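Local coordinates for coiled-coil quantitatively-enriched protein 1 (PDB 7CUJ), which links telomeres to the centrosome during meiosis, acting as a molecular adaptor, and is required for telomere length regulation and chromosome segregation, at residues 134-139 with 146-151. Sequence-based numbering, arbitrary orientation.
Sequences TLTQWL and AELWAE
Thr136 carries most of this contact, set against the backbone of the edge strand 146-148. Segment 134-139 of helix 129-141 runs nearly antiparallel to that strand, the axes of the two short segments 7.3 Å apart at closest approach, at 154°. The apolar touches come first. The methyl CG2 of Thr136 lies against the backbone at Glu147, 3.6 Å from its CA, while the Glu147 side chain starts out on the other side, away from the helix. A chi1 of -56° sets Thr136 OG1 beside the backbone N and CG2 anti to it, which turns the methyl to the strand. One turn on, Leu139 CB meets the methyl CB of Ala146 at 3.9 Å, and Leu139 CD1 touches the same methyl. At the other end Leu148 reaches back with its branch, CD2 coming 3.4 Å from Thr136 OG1, the two side chains meeting at a slant.

The polar part stays within the helix. Thr136 OG1 hydrogen-bonds to the carbonyl O of Ala132, one turn earlier, so the hydroxyl that Leu148 approaches already has a partner. A valine in place of Thr136 would probably leave the Ala132 carbonyl without this hydroxyl partner and set a methyl against Leu148 where OG1 now lies.

Strand 146-148 closes one side of the parallel sheet within this chain, pairing through Glu147 with Ile162 and Ile164 of strand 162-166; Thr136 also touches Ile164. Helix 129-141 links strand 121-126 to the parallel strand 146-148, a beta-alpha-beta crossover that layers helix on sheet in this alpha/beta part of the longer protein. With the hydroxyl turned to its own helix, and the methyl of Thr136 and the side chain of Leu139 facing the strand, the contact between these two segments is van der Waals, with no polar bond bridging them.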
loop_
_atom_site.group_PDB
_atom_site.type_symbol
_atom_site.label_atom_id
_atom_site.label_comp_id
_atom_site.label_asym_id
_atom_site.label_seq_id
_atom_site.Cartn_x
_atom_site.Cartn_y
_atom_site.Cartn_z
ATOM N N THR A 134 21.993 -24.250 12.537
ATOM C CA THR A 134 21.768 -25.093 11.374
ATOM C C THR A 134 23.060 -25.228 10.568
ATOM O O THR A 134 23.381 -26.318 10.102
ATOM C CB THR A 134 20.593 -24.578 10.530
ATOM O OG1 THR A 134 19.447 -24.442 11.373
ATOM C CG2 THR A 134 20.258 -25.477 9.360
ATOM N N LEU A 135 23.796 -24.118 10.421
ATOM C CA LEU A 135 25.032 -24.099 9.651
ATOM C C LEU A 135 26.062 -24.985 10.348
ATOM O O LEU A 135 26.656 -25.854 9.715
ATOM C CB LEU A 135 25.541 -22.656 9.545
ATOM C CG LEU A 135 26.167 -22.217 8.218
ATOM C CD1 LEU A 135 27.304 -21.239 8.469
ATOM C CD2 LEU A 135 26.661 -23.394 7.390
ATOM N N THR A 136 26.238 -24.755 11.657
ATOM C CA THR A 136 27.183 -25.479 12.494
ATOM C C THR A 136 26.951 -26.984 12.375
ATOM O O THR A 136 27.897 -27.745 12.187
ATOM C CB THR A 136 27.095 -25.026 13.960
ATOM O OG1 THR A 136 27.306 -23.615 14.033
ATOM C CG2 THR A 136 28.090 -25.725 14.863
ATOM N N GLN A 137 25.683 -27.396 12.482
ATOM C CA GLN A 137 25.324 -28.804 12.484
ATOM C C GLN A 137 25.501 -29.394 11.087
ATOM O O GLN A 137 25.836 -30.569 10.946
ATOM C CB GLN A 137 23.900 -29.009 13.009
ATOM C CG GLN A 137 23.749 -28.747 14.503
ATOM C CD GLN A 137 24.616 -29.630 15.370
ATOM O OE1 GLN A 137 24.857 -30.797 15.067
ATOM N NE2 GLN A 137 25.089 -29.074 16.474
ATOM N N TRP A 138 25.285 -28.565 10.060
ATOM C CA TRP A 138 25.343 -29.038 8.688
ATOM C C TRP A 138 26.789 -29.207 8.220
ATOM O O TRP A 138 27.068 -30.081 7.401
ATOM C CB TRP A 138 24.538 -28.129 7.755
ATOM C CG TRP A 138 24.607 -28.573 6.327
ATOM C CD1 TRP A 138 24.135 -29.743 5.807
ATOM C CD2 TRP A 138 25.215 -27.864 5.234
ATOM N NE1 TRP A 138 24.395 -29.807 4.465
ATOM C CE2 TRP A 138 25.055 -28.669 4.085
ATOM C CE3 TRP A 138 25.871 -26.634 5.112
ATOM C CZ2 TRP A 138 25.527 -28.278 2.833
ATOM C CZ3 TRP A 138 26.336 -26.248 3.875
ATOM C CH2 TRP A 138 26.164 -27.060 2.752
ATOM N N LEU A 139 27.696 -28.368 8.733
ATOM C CA LEU A 139 29.103 -28.455 8.369
ATOM C C LEU A 139 29.729 -29.694 9.007
ATOM O O LEU A 139 30.542 -30.367 8.376
ATOM C CB LEU A 139 29.841 -27.180 8.792
ATOM C CG LEU A 139 29.557 -25.929 7.958
ATOM C CD1 LEU A 139 30.266 -24.719 8.547
ATOM C CD2 LEU A 139 29.961 -26.128 6.505
ATOM N N ALA A 146 33.618 -27.722 12.681
ATOM C CA ALA A 146 32.966 -26.448 12.944
ATOM C C ALA A 146 32.234 -26.511 14.282
ATOM O O ALA A 146 31.745 -27.573 14.658
ATOM C CB ALA A 146 32.008 -26.141 11.821
ATOM N N GLU A 147 32.153 -25.371 14.988
ATOM C CA GLU A 147 31.434 -25.308 16.254
ATOM C C GLU A 147 31.101 -23.860 16.627
ATOM O O GLU A 147 31.750 -22.928 16.161
ATOM C CB GLU A 147 32.216 -26.040 17.350
ATOM C CG GLU A 147 31.380 -27.066 18.100
ATOM C CD GLU A 147 32.118 -28.318 18.548
ATOM O OE1 GLU A 147 33.163 -28.637 17.946
ATOM O OE2 GLU A 147 31.641 -28.976 19.494
ATOM N N LEU A 148 30.085 -23.690 17.487
ATOM C CA LEU A 148 29.568 -22.386 17.886
ATOM C C LEU A 148 30.529 -21.699 18.856
ATOM O O LEU A 148 31.144 -22.354 19.696
ATOM C CB LEU A 148 28.192 -22.562 18.544
ATOM C CG LEU A 148 27.026 -22.921 17.623
ATOM C CD1 LEU A 148 25.834 -23.419 18.428
ATOM C CD2 LEU A 148 26.618 -21.733 16.761
ATOM N N TRP A 149 30.621 -20.366 18.741
ATOM C CA TRP A 149 31.369 -19.529 19.669
ATOM C C TRP A 149 30.552 -19.284 20.939
ATOM O O TRP A 149 29.323 -19.341 20.913
ATOM C CB TRP A 149 31.768 -18.203 19.002
ATOM C CG TRP A 149 32.402 -17.211 19.931
ATOM C CD1 TRP A 149 31.814 -16.117 20.497
ATOM C CD2 TRP A 149 33.757 -17.231 20.418
ATOM N NE1 TRP A 149 32.708 -15.452 21.294
ATOM C CE2 TRP A 149 33.908 -16.111 21.266
ATOM C CE3 TRP A 149 34.853 -18.079 20.218
ATOM C CZ2 TRP A 149 35.110 -15.824 21.912
ATOM C CZ3 TRP A 149 36.040 -17.795 20.858
ATOM C CH2 TRP A 149 36.165 -16.682 21.692
ATOM N N ALA A 150 31.261 -19.008 22.043
ATOM C CA ALA A 150 30.668 -18.598 23.307
ATOM C C ALA A 150 31.722 -17.896 24.160
ATOM O O ALA A 150 32.910 -18.204 24.055
ATOM C CB ALA A 150 30.093 -19.795 24.028
ATOM N N GLU A 151 31.275 -16.957 25.004
ATOM C CA GLU A 151 32.150 -16.307 25.969
ATOM C C GLU A 151 32.510 -17.311 27.072
ATOM O O GLU A 151 33.600 -17.908 26.968
ATOM C CB GLU A 151 31.477 -15.068 26.564
ATOM C CG GLU A 151 32.375 -14.285 27.512
ATOM C CD GLU A 151 31.676 -13.238 28.367
ATOM O OE1 GLU A 151 30.471 -12.996 28.146
ATOM O OE2 GLU A 151 32.340 -12.671 29.258
#